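Long-range contacts in IPT/TIG domain-containing protein BACOVA_02650 (Bacteroides ovatus, PDB 5E7H), which binds polysaccharide at the cell surface and probably captures xyloglucan before its transport into the periplasm for degradation: residues M12-S17 against V117-C122; L91-I96 against T121-T126; F164-K169 against V250-F255. One frame throughout, in Å; residues are numbered along the deposited sequence.

Interaction 1. Residues M12-S17 against V117-C122; sequences MPVVGS and VSNGTC. With NA (sodium ion), chain I.
Val15 and Asn119 meet through the one hydrogen bond of a contact otherwise made by van der Waals packing. The amide N of Val15 donates to Asn119 OD1 over 3.0 Å, nearly straight at 167°, though it stands somewhat tilted from the plane of the carboxamide. Two torsions bring OD1 there: chi1 of -79° sets Asn119 CG beside its own backbone N, and a chi2 near zero turns the oxygen to the loop of residues 12-17. The other end of the same amide, ND2, is hydrogen-bonded to Tyr84 OH, which also bonds to Pro13 O, so both ends of the carboxamide are held and its rotation is fixed.

Packing flanks this bond. Val14 directs its CG1 branch at the backbone of 117-119, making an apolar contact with Val117 CG2 at 3.6 Å and touching Ser118 CA at the same range. Two van der Waals contacts involve oxygens: Val15 CG2 lies against Asn119 OD1, and the carbonyl O of Val15 rests on Val117 CB at 3.6 Å.

Val14 to Ser17 form a type II beta turn, in which Val14 O accepts both the backbone N and, at 2.7 Å, the OG of Ser17. Gly16 has a positive phi (97°) at which a CB would be pressed against the preceding carbonyl oxygen. On the other side, Asn119 O and Thr121 O both bind the sodium ion, at 2.6 and 2.5 Å. A loop of the IPT/TIG domain, an immunoglobulin-like E-set fold, thus docks through a beta turn on a sodium-binding loop of the xyloglucan-binding domain, an interdomain junction.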
loop_
_atom_site.group_PDB
_atom_site.type_symbol
_atom_site.label_atom_id
_atom_site.label_comp_id
_atom_site.label_asym_id
_atom_site.label_seq_id
_atom_site.Cartn_x
_atom_site.Cartn_y
_atom_site.Cartn_z
ATOM N N MET A 12 -2.462 5.440 -2.336
ATOM C CA MET A 12 -2.713 4.895 -3.671
ATOM C C MET A 12 -3.853 3.889 -3.605
ATOM O O MET A 12 -3.687 2.712 -3.925
ATOM C CB MET A 12 -1.449 4.271 -4.262
ATOM C CG MET A 12 -1.556 4.074 -5.776
ATOM S SD MET A 12 0.025 3.675 -6.567
ATOM C CE MET A 12 0.747 5.290 -6.603
ATOM N N PRO A 13 -5.026 4.372 -3.202
ATOM C CA PRO A 13 -6.188 3.479 -3.132
ATOM C C PRO A 13 -6.550 2.951 -4.499
ATOM O O PRO A 13 -6.486 3.662 -5.499
ATOM C CB PRO A 13 -7.287 4.367 -2.554
ATOM C CG PRO A 13 -6.859 5.764 -2.828
ATOM C CD PRO A 13 -5.358 5.752 -2.822
ATOM N N VAL A 14 -6.954 1.684 -4.531
ATOM C CA VAL A 14 -7.415 1.062 -5.768
ATOM C C VAL A 14 -8.657 1.766 -6.316
ATOM O O VAL A 14 -9.579 2.144 -5.566
ATOM C CB VAL A 14 -7.697 -0.449 -5.515
ATOM C CG1 VAL A 14 -8.312 -1.126 -6.751
ATOM C CG2 VAL A 14 -6.419 -1.156 -5.113
ATOM N N VAL A 15 -8.711 1.954 -7.636
ATOM C CA VAL A 15 -9.888 2.529 -8.252
ATOM C C VAL A 15 -11.115 1.639 -7.980
ATOM O O VAL A 15 -11.076 0.425 -8.193
ATOM C CB VAL A 15 -9.715 2.706 -9.770
ATOM C CG1 VAL A 15 -10.939 3.260 -10.401
ATOM C CG2 VAL A 15 -8.508 3.619 -10.054
ATOM N N GLY A 16 -12.180 2.239 -7.471
ATOM C CA GLY A 16 -13.375 1.487 -7.128
ATOM C C GLY A 16 -13.448 1.119 -5.665
ATOM O O GLY A 16 -14.417 0.497 -5.238
ATOM N N SER A 17 -12.426 1.480 -4.902
ATOM C CA SER A 17 -12.402 1.218 -3.466
ATOM C C SER A 17 -12.659 2.504 -2.690
ATOM O O SER A 17 -12.666 3.605 -3.253
ATOM C CB SER A 17 -11.079 0.591 -3.049
ATOM O OG SER A 17 -10.039 1.566 -2.993
ATOM N N VAL A 117 -11.717 -5.555 -7.054
ATOM C CA VAL A 117 -11.138 -4.488 -7.854
ATOM C C VAL A 117 -9.615 -4.578 -7.785
ATOM O O VAL A 117 -9.059 -5.146 -6.840
ATOM C CB VAL A 117 -11.623 -3.091 -7.389
ATOM C CG1 VAL A 117 -13.109 -2.936 -7.689
ATOM C CG2 VAL A 117 -11.363 -2.859 -5.919
ATOM N N SER A 118 -8.948 -4.073 -8.820
ATOM C CA SER A 118 -7.494 -3.957 -8.809
ATOM C C SER A 118 -7.079 -2.896 -9.793
ATOM O O SER A 118 -7.799 -2.585 -10.737
ATOM C CB SER A 118 -6.815 -5.293 -9.152
ATOM O OG SER A 118 -7.033 -5.668 -10.487
ATOM N N ASN A 119 -5.894 -2.338 -9.550
ATOM C CA ASN A 119 -5.253 -1.466 -10.512
ATOM C C ASN A 119 -4.391 -2.380 -11.378
ATOM O O ASN A 119 -3.218 -2.616 -11.077
ATOM C CB ASN A 119 -4.415 -0.392 -9.811
ATOM C CG ASN A 119 -5.244 0.771 -9.257
ATOM O OD1 ASN A 119 -6.483 0.766 -9.252
ATOM N ND2 ASN A 119 -4.537 1.810 -8.816
ATOM N N GLY A 120 -4.994 -2.960 -12.409
ATOM C CA GLY A 120 -4.298 -3.921 -13.240
ATOM C C GLY A 120 -3.941 -5.186 -12.494
ATOM O O GLY A 120 -4.723 -5.707 -11.713
ATOM N N THR A 121 -2.753 -5.695 -12.784
ATOM C CA THR A 121 -2.285 -6.962 -12.235
ATOM C C THR A 121 -1.811 -6.834 -10.799
ATOM O O THR A 121 -1.076 -5.922 -10.467
ATOM C CB THR A 121 -1.141 -7.488 -13.077
ATOM O OG1 THR A 121 -1.558 -7.563 -14.439
ATOM C CG2 THR A 121 -0.716 -8.875 -12.611
ATOM N N CYS A 122 -2.195 -7.779 -9.946
ATOM C CA CYS A 122 -1.679 -7.849 -8.588
ATOM C C CYS A 122 -1.136 -9.245 -8.315
ATOM O O CYS A 122 -1.473 -10.209 -9.010
ATOM C CB CYS A 122 -2.738 -7.461 -7.552
ATOM S SG CYS A 122 -4.206 -8.482 -7.483
HETATM NA NA NA I . -0.835 -3.400 -10.559
HETATM O O HOH W 1 -0.880 -0.800 -10.239
#

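Interaction 2. Residues L91-I96 against T121-T126; sequences LNYDGI and TCLGIT. With NA (sodium ion), chain I; FMT (formic acid), chain F.
Tyr93 lays its ring obliquely against Leu123, with CE2 3.7 Å from Leu123 CB and the phenol oxygen near CD2 of the same leucine. With chi1 at -63°, the ring swings beside its own backbone N and lies along strand 121-126 at Leu123; Leu91 CD1 sits over one of its faces, offset toward the rim. The hydroxyl finds its polar partners in Ser141 and Ser139, so the ring is held at its far end as well as along its flank.

Asp94 supplies the polar half. Its carboxylate takes Thr121 in a two-point grip: OD2 accepts the backbone N at 2.8 Å through its syn lone pair, while OD1 receives the hydroxyl OG1 at 2.9 Å, a little out of the carboxylate plane. Two bonds to one residue fix the carboxylate's rotation.

Behind this grip stands Asn92, whose OD1 accepts Asp94 N at 2.8 Å in an Asx turn. Ile96 N reaches the same Asn92 OD1 at 3.0 Å, the two donors arriving from opposite faces of the amide plane. Asn92 ND2 also donates to a formic acid molecule, probably from the crystallisation liquor. With an alanine here, the amides of Asp94 and Ile96 would probably be left without their shared acceptor and the turn that presents the Asp94 carboxylate would be freer to shift. The carbonyl O atoms of Asn92 and Thr121 are only 3.2 Å apart because both bind the sodium ion.

In the wider fold, the loop after strand 89-91 closes over strand 121-126 near Thr121, and this strand runs between strands 105-108 and 246-259; Phe106 of the former meets the Tyr93 ring, and strand 133-142 provides the two serines.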
loop_
_atom_site.group_PDB
_atom_site.type_symbol
_atom_site.label_atom_id
_atom_site.label_comp_id
_atom_site.label_asym_id
_atom_site.label_seq_id
_atom_site.Cartn_x
_atom_site.Cartn_y
_atom_site.Cartn_z
ATOM N N LEU A 91 7.300 -1.531 -7.804
ATOM C CA LEU A 91 6.849 -2.829 -8.310
ATOM C C LEU A 91 5.327 -2.835 -8.410
ATOM O O LEU A 91 4.656 -2.737 -7.385
ATOM C CB LEU A 91 7.337 -3.978 -7.415
ATOM C CG LEU A 91 6.908 -5.384 -7.831
ATOM C CD1 LEU A 91 7.453 -5.784 -9.161
ATOM C CD2 LEU A 91 7.373 -6.354 -6.769
ATOM N N ASN A 92 4.798 -2.963 -9.626
ATOM C CA ASN A 92 3.338 -3.107 -9.792
ATOM C C ASN A 92 2.916 -4.242 -10.726
ATOM O O ASN A 92 1.718 -4.431 -10.918
ATOM C CB ASN A 92 2.711 -1.781 -10.265
ATOM C CG ASN A 92 3.147 -1.366 -11.646
ATOM O OD1 ASN A 92 3.710 -2.136 -12.416
ATOM N ND2 ASN A 92 2.826 -0.124 -11.999
ATOM N N TYR A 93 3.882 -4.981 -11.260
ATOM C CA TYR A 93 3.628 -6.141 -12.133
ATOM C C TYR A 93 2.906 -5.745 -13.425
ATOM O O TYR A 93 2.350 -6.608 -14.140
ATOM C CB TYR A 93 2.846 -7.206 -11.364
ATOM C CG TYR A 93 3.624 -7.760 -10.182
ATOM C CD1 TYR A 93 4.742 -8.566 -10.389
ATOM C CD2 TYR A 93 3.230 -7.505 -8.893
ATOM C CE1 TYR A 93 5.465 -9.090 -9.325
ATOM C CE2 TYR A 93 3.965 -8.005 -7.800
ATOM C CZ TYR A 93 5.066 -8.815 -8.034
ATOM O OH TYR A 93 5.773 -9.351 -6.967
ATOM N N ASP A 94 2.945 -4.457 -13.750
ATOM C CA ASP A 94 2.383 -3.933 -15.006
ATOM C C ASP A 94 3.297 -2.928 -15.661
ATOM O O ASP A 94 2.874 -1.849 -16.065
ATOM C CB ASP A 94 1.065 -3.256 -14.771
ATOM C CG ASP A 94 -0.074 -4.239 -14.649
ATOM O OD1 ASP A 94 -0.097 -5.260 -15.379
ATOM O OD2 ASP A 94 -0.894 -3.942 -13.821
ATOM N N GLY A 95 4.544 -3.287 -15.800
ATOM C CA GLY A 95 5.472 -2.348 -16.401
ATOM C C GLY A 95 6.393 -1.621 -15.443
ATOM O O GLY A 95 7.368 -1.052 -15.917
ATOM N N ILE A 96 6.114 -1.620 -14.139
ATOM C CA ILE A 96 7.156 -1.224 -13.186
ATOM C C ILE A 96 7.598 -2.462 -12.408
ATOM O O ILE A 96 6.838 -3.041 -11.637
ATOM C CB ILE A 96 6.698 -0.136 -12.206
ATOM C CG1 ILE A 96 6.224 1.099 -12.973
ATOM C CG2 ILE A 96 7.835 0.231 -11.243
ATOM C CD1 ILE A 96 5.625 2.168 -12.098
ATOM N N THR A 121 -2.753 -5.695 -12.784
ATOM C CA THR A 121 -2.285 -6.962 -12.235
ATOM C C THR A 121 -1.811 -6.834 -10.799
ATOM O O THR A 121 -1.076 -5.922 -10.467
ATOM C CB THR A 121 -1.141 -7.488 -13.077
ATOM O OG1 THR A 121 -1.558 -7.563 -14.439
ATOM C CG2 THR A 121 -0.716 -8.875 -12.611
ATOM N N CYS A 122 -2.195 -7.779 -9.946
ATOM C CA CYS A 122 -1.679 -7.849 -8.588
ATOM C C CYS A 122 -1.136 -9.245 -8.315
ATOM O O CYS A 122 -1.473 -10.209 -9.010
ATOM C CB CYS A 122 -2.738 -7.461 -7.552
ATOM S SG CYS A 122 -4.206 -8.482 -7.483
ATOM N N LEU A 123 -0.265 -9.320 -7.313
ATOM C CA LEU A 123 0.320 -10.572 -6.830
ATOM C C LEU A 123 -0.653 -11.279 -5.915
ATOM O O LEU A 123 -1.210 -10.653 -5.022
ATOM C CB LEU A 123 1.614 -10.277 -6.059
ATOM C CG LEU A 123 2.219 -11.413 -5.218
ATOM C CD1 LEU A 123 2.713 -12.527 -6.114
ATOM C CD2 LEU A 123 3.326 -10.898 -4.330
ATOM N N GLY A 124 -0.847 -12.569 -6.143
ATOM C CA GLY A 124 -1.647 -13.388 -5.251
ATOM C C GLY A 124 -0.812 -14.444 -4.566
ATOM O O GLY A 124 -0.035 -15.164 -5.206
ATOM N N ILE A 125 -0.989 -14.533 -3.254
ATOM C CA ILE A 125 -0.471 -15.649 -2.474
ATOM C C ILE A 125 -1.708 -16.305 -1.873
ATOM O O ILE A 125 -2.290 -15.785 -0.913
ATOM C CB ILE A 125 0.496 -15.181 -1.398
ATOM C CG1 ILE A 125 1.707 -14.463 -1.997
ATOM C CG2 ILE A 125 0.947 -16.364 -0.510
ATOM C CD1 ILE A 125 2.637 -15.298 -2.743
ATOM N N THR A 126 -2.144 -17.411 -2.464
ATOM C CA THR A 126 -3.414 -18.006 -2.101
ATOM C C THR A 126 -3.272 -19.510 -2.025
ATOM O O THR A 126 -2.446 -20.119 -2.713
ATOM C CB THR A 126 -4.518 -17.665 -3.118
ATOM O OG1 THR A 126 -4.354 -18.464 -4.303
ATOM C CG2 THR A 126 -4.512 -16.182 -3.475
HETATM NA NA NA I . -0.835 -3.400 -10.559
HETATM C C FMT F . 1.831 1.658 -14.838
HETATM O O1 FMT F . 0.606 1.371 -14.714
HETATM O O2 FMT F . 2.677 0.741 -15.016
HETATM O O HOH W 1 -0.880 -0.800 -10.239
#

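Interaction 3. Residues F164-K169 against V250-F255; sequences FECFVK and VYFDNF. With NA (sodium ion), chain I; FMT (formic acid), chain C; FMT (formic acid), chain D.
Phe164 packs on Phe252 and Phe255 where strand 164-168 runs antiparallel to strand 250-255, an antiparallel beta ladder inside the all-antiparallel sheet of the xyloglucan-binding domain. The hydrogen-bonded pairs Glu165 with Asp253 and Phe167 with Tyr251 each exchange two backbone bonds.

The tight part centres on the aromatic cluster. Phe164 CB sits over the Phe255 face, 4.0 Å from its centroid, in a CH-pi contact, and CE2 reaches Phe252 CD2 at 3.7 Å near the plane of that ring. A chi1 of 51° puts the Phe164 ring between its own backbone N and carbonyl carbon, where it can lie side by side with both partners. Cys166 SG, on the same face as Phe252, approaches that ring obliquely and touches Val250 CG1 at 3.6 Å. On the other face Phe167 CD1 packs 3.9 Å from Tyr251 CD2, at the tyrosine ring's edge, and Glu165 sends its buried carboxylate to Arg256 and Ser10, a salt bridge and a hydrogen bond that satisfy both oxygens.

The solvent side is left to the partly exposed Lys169, which leads its amine away to two formic acid molecules through weak bonds.

Toward the other end, beside Glu165, Asp253 turns its carboxylate to the sodium ion, which it binds through both oxygens, OD1 at 2.6 Å and OD2 at 2.5 Å; OD1 also accepts the amide N of Asn254 from above the carboxylate plane.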
loop_
_atom_site.group_PDB
_atom_site.type_symbol
_atom_site.label_atom_id
_atom_site.label_comp_id
_atom_site.label_asym_id
_atom_site.label_seq_id
_atom_site.Cartn_x
_atom_site.Cartn_y
_atom_site.Cartn_z
ATOM N N PHE A 164 2.519 -0.523 0.562
ATOM C CA PHE A 164 1.942 -1.341 -0.505
ATOM C C PHE A 164 0.481 -1.511 -0.190
ATOM O O PHE A 164 0.074 -1.319 0.949
ATOM C CB PHE A 164 2.630 -2.714 -0.645
ATOM C CG PHE A 164 2.760 -3.499 0.636
ATOM C CD1 PHE A 164 3.858 -3.323 1.483
ATOM C CD2 PHE A 164 1.809 -4.450 0.986
ATOM C CE1 PHE A 164 3.983 -4.063 2.664
ATOM C CE2 PHE A 164 1.944 -5.192 2.151
ATOM C CZ PHE A 164 3.010 -4.989 2.986
ATOM N N GLU A 165 -0.282 -1.889 -1.193
ATOM C CA GLU A 165 -1.689 -2.203 -0.987
ATOM C C GLU A 165 -1.794 -3.692 -0.787
ATOM O O GLU A 165 -1.077 -4.470 -1.423
ATOM C CB GLU A 165 -2.520 -1.756 -2.172
ATOM C CG GLU A 165 -3.673 -0.839 -1.809
ATOM C CD GLU A 165 -3.241 0.486 -1.191
ATOM O OE1 GLU A 165 -4.109 1.165 -0.616
ATOM O OE2 GLU A 165 -2.065 0.868 -1.314
ATOM N N CYS A 166 -2.709 -4.091 0.085
ATOM C CA CYS A 166 -2.892 -5.499 0.431
ATOM C C CYS A 166 -4.375 -5.804 0.603
ATOM O O CYS A 166 -5.118 -4.992 1.161
ATOM C CB CYS A 166 -2.136 -5.805 1.694
ATOM S SG CYS A 166 -2.123 -7.549 2.172
ATOM N N PHE A 167 -4.805 -6.960 0.109
ATOM C CA PHE A 167 -6.160 -7.451 0.320
ATOM C C PHE A 167 -6.074 -8.806 0.990
ATOM O O PHE A 167 -5.462 -9.714 0.445
ATOM C CB PHE A 167 -6.912 -7.554 -1.016
ATOM C CG PHE A 167 -8.334 -8.082 -0.896
ATOM C CD1 PHE A 167 -8.581 -9.424 -0.611
ATOM C CD2 PHE A 167 -9.413 -7.247 -1.129
ATOM C CE1 PHE A 167 -9.897 -9.907 -0.508
ATOM C CE2 PHE A 167 -10.728 -7.739 -1.047
ATOM C CZ PHE A 167 -10.948 -9.065 -0.739
ATOM N N VAL A 168 -6.681 -8.922 2.166
ATOM C CA VAL A 168 -6.752 -10.193 2.891
ATOM C C VAL A 168 -8.211 -10.664 2.906
ATOM O O VAL A 168 -9.099 -9.941 3.384
ATOM C CB VAL A 168 -6.234 -10.048 4.330
ATOM C CG1 VAL A 168 -6.451 -11.361 5.127
ATOM C CG2 VAL A 168 -4.764 -9.605 4.338
ATOM N N LYS A 169 -8.490 -11.857 2.381
ATOM C CA LYS A 169 -9.870 -12.348 2.328
ATOM C C LYS A 169 -10.443 -12.598 3.719
ATOM O O LYS A 169 -11.593 -12.192 4.012
ATOM C CB LYS A 169 -9.957 -13.634 1.496
ATOM C CG LYS A 169 -11.377 -14.200 1.332
ATOM C CD LYS A 169 -12.174 -13.354 0.371
ATOM C CE LYS A 169 -13.608 -13.852 0.233
ATOM N NZ LYS A 169 -13.655 -15.151 -0.478
ATOM N N VAL A 250 -4.408 -13.771 -0.136
ATOM C CA VAL A 250 -3.824 -12.447 0.096
ATOM C C VAL A 250 -3.311 -11.900 -1.219
ATOM O O VAL A 250 -2.635 -12.613 -1.969
ATOM C CB VAL A 250 -2.683 -12.504 1.123
ATOM C CG1 VAL A 250 -2.127 -11.111 1.415
ATOM C CG2 VAL A 250 -3.169 -13.173 2.411
ATOM N N TYR A 251 -3.633 -10.641 -1.510
ATOM C CA TYR A 251 -3.161 -9.980 -2.733
ATOM C C TYR A 251 -2.352 -8.751 -2.375
ATOM O O TYR A 251 -2.611 -8.119 -1.349
ATOM C CB TYR A 251 -4.337 -9.572 -3.656
ATOM C CG TYR A 251 -5.194 -10.766 -4.033
ATOM C CD1 TYR A 251 -4.832 -11.602 -5.077
ATOM C CD2 TYR A 251 -6.307 -11.108 -3.280
ATOM C CE1 TYR A 251 -5.572 -12.724 -5.383
ATOM C CE2 TYR A 251 -7.060 -12.225 -3.584
ATOM C CZ TYR A 251 -6.678 -13.038 -4.634
ATOM O OH TYR A 251 -7.387 -14.175 -4.961
ATOM N N PHE A 252 -1.375 -8.439 -3.227
ATOM C CA PHE A 252 -0.479 -7.285 -3.051
ATOM C C PHE A 252 -0.354 -6.479 -4.333
ATOM O O PHE A 252 -0.343 -7.043 -5.424
ATOM C CB PHE A 252 0.948 -7.721 -2.668
ATOM C CG PHE A 252 1.067 -8.575 -1.433
ATOM C CD1 PHE A 252 0.851 -9.945 -1.476
ATOM C CD2 PHE A 252 1.449 -8.011 -0.236
ATOM C CE1 PHE A 252 0.985 -10.712 -0.325
ATOM C CE2 PHE A 252 1.592 -8.788 0.901
ATOM C CZ PHE A 252 1.364 -10.139 0.839
ATOM N N ASP A 253 -0.207 -5.160 -4.214
ATOM C CA ASP A 253 0.103 -4.343 -5.396
ATOM C C ASP A 253 0.787 -3.044 -4.994
ATOM O O ASP A 253 0.748 -2.621 -3.837
ATOM C CB ASP A 253 -1.174 -4.040 -6.183
ATOM C CG ASP A 253 -0.942 -3.774 -7.650
ATOM O OD1 ASP A 253 0.193 -3.767 -8.151
ATOM O OD2 ASP A 253 -1.961 -3.564 -8.353
ATOM N N ASN A 254 1.414 -2.417 -5.982
ATOM C CA ASN A 254 1.925 -1.038 -5.880
ATOM C C ASN A 254 2.861 -0.835 -4.700
ATOM O O ASN A 254 2.732 0.096 -3.901
ATOM C CB ASN A 254 0.771 -0.042 -5.833
ATOM C CG ASN A 254 0.160 0.150 -7.187
ATOM O OD1 ASN A 254 0.867 0.171 -8.203
ATOM N ND2 ASN A 254 -1.150 0.287 -7.227
ATOM N N PHE A 255 3.854 -1.703 -4.608
ATOM C CA PHE A 255 4.932 -1.470 -3.670
ATOM C C PHE A 255 5.600 -0.152 -4.026
ATOM O O PHE A 255 5.856 0.121 -5.206
ATOM C CB PHE A 255 5.969 -2.608 -3.704
ATOM C CG PHE A 255 5.438 -3.936 -3.226
ATOM C CD1 PHE A 255 5.556 -4.304 -1.891
ATOM C CD2 PHE A 255 4.822 -4.820 -4.116
ATOM C CE1 PHE A 255 5.056 -5.528 -1.446
ATOM C CE2 PHE A 255 4.313 -6.040 -3.670
ATOM C CZ PHE A 255 4.433 -6.382 -2.336
HETATM NA NA NA I . -0.835 -3.400 -10.559
HETATM C C FMT C . -14.990 -14.869 -3.911
HETATM O O1 FMT C . -16.044 -14.354 -3.459
HETATM O O2 FMT C . -13.893 -14.287 -3.710
HETATM C C FMT D . -17.586 -15.914 -0.147
HETATM O O1 FMT D . -16.920 -15.637 -1.180
HETATM O O2 FMT D . -17.152 -16.774 0.667
HETATM O O HOH W 1 -0.880 -0.800 -10.239
#

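In the fold
All three contacts converge on one sodium ion, and each contributes ligands: Asn119 and Thr121 from interaction 1, Asn92 and again Thr121 from interaction 2, Asp253 from interaction 3, with water 1 common to all. Their centres lie about 9 to 11 Å apart. Interactions 1 and 2 share Thr121 and Cys122, whereas 121-126 and 250-255 are neighbouring strands joined by a backbone hydrogen bond from Phe252 N to Leu123 O, 2.9 Å. Ligand oxygens crowd together around the ion, Asn119 O lying 3.1 Å from Asp253 OD2. In this C-terminal part of the protein, the ion thus ties the loop that receives the IPT/TIG domain to the sheet of the xyloglucan-binding domain that follows it.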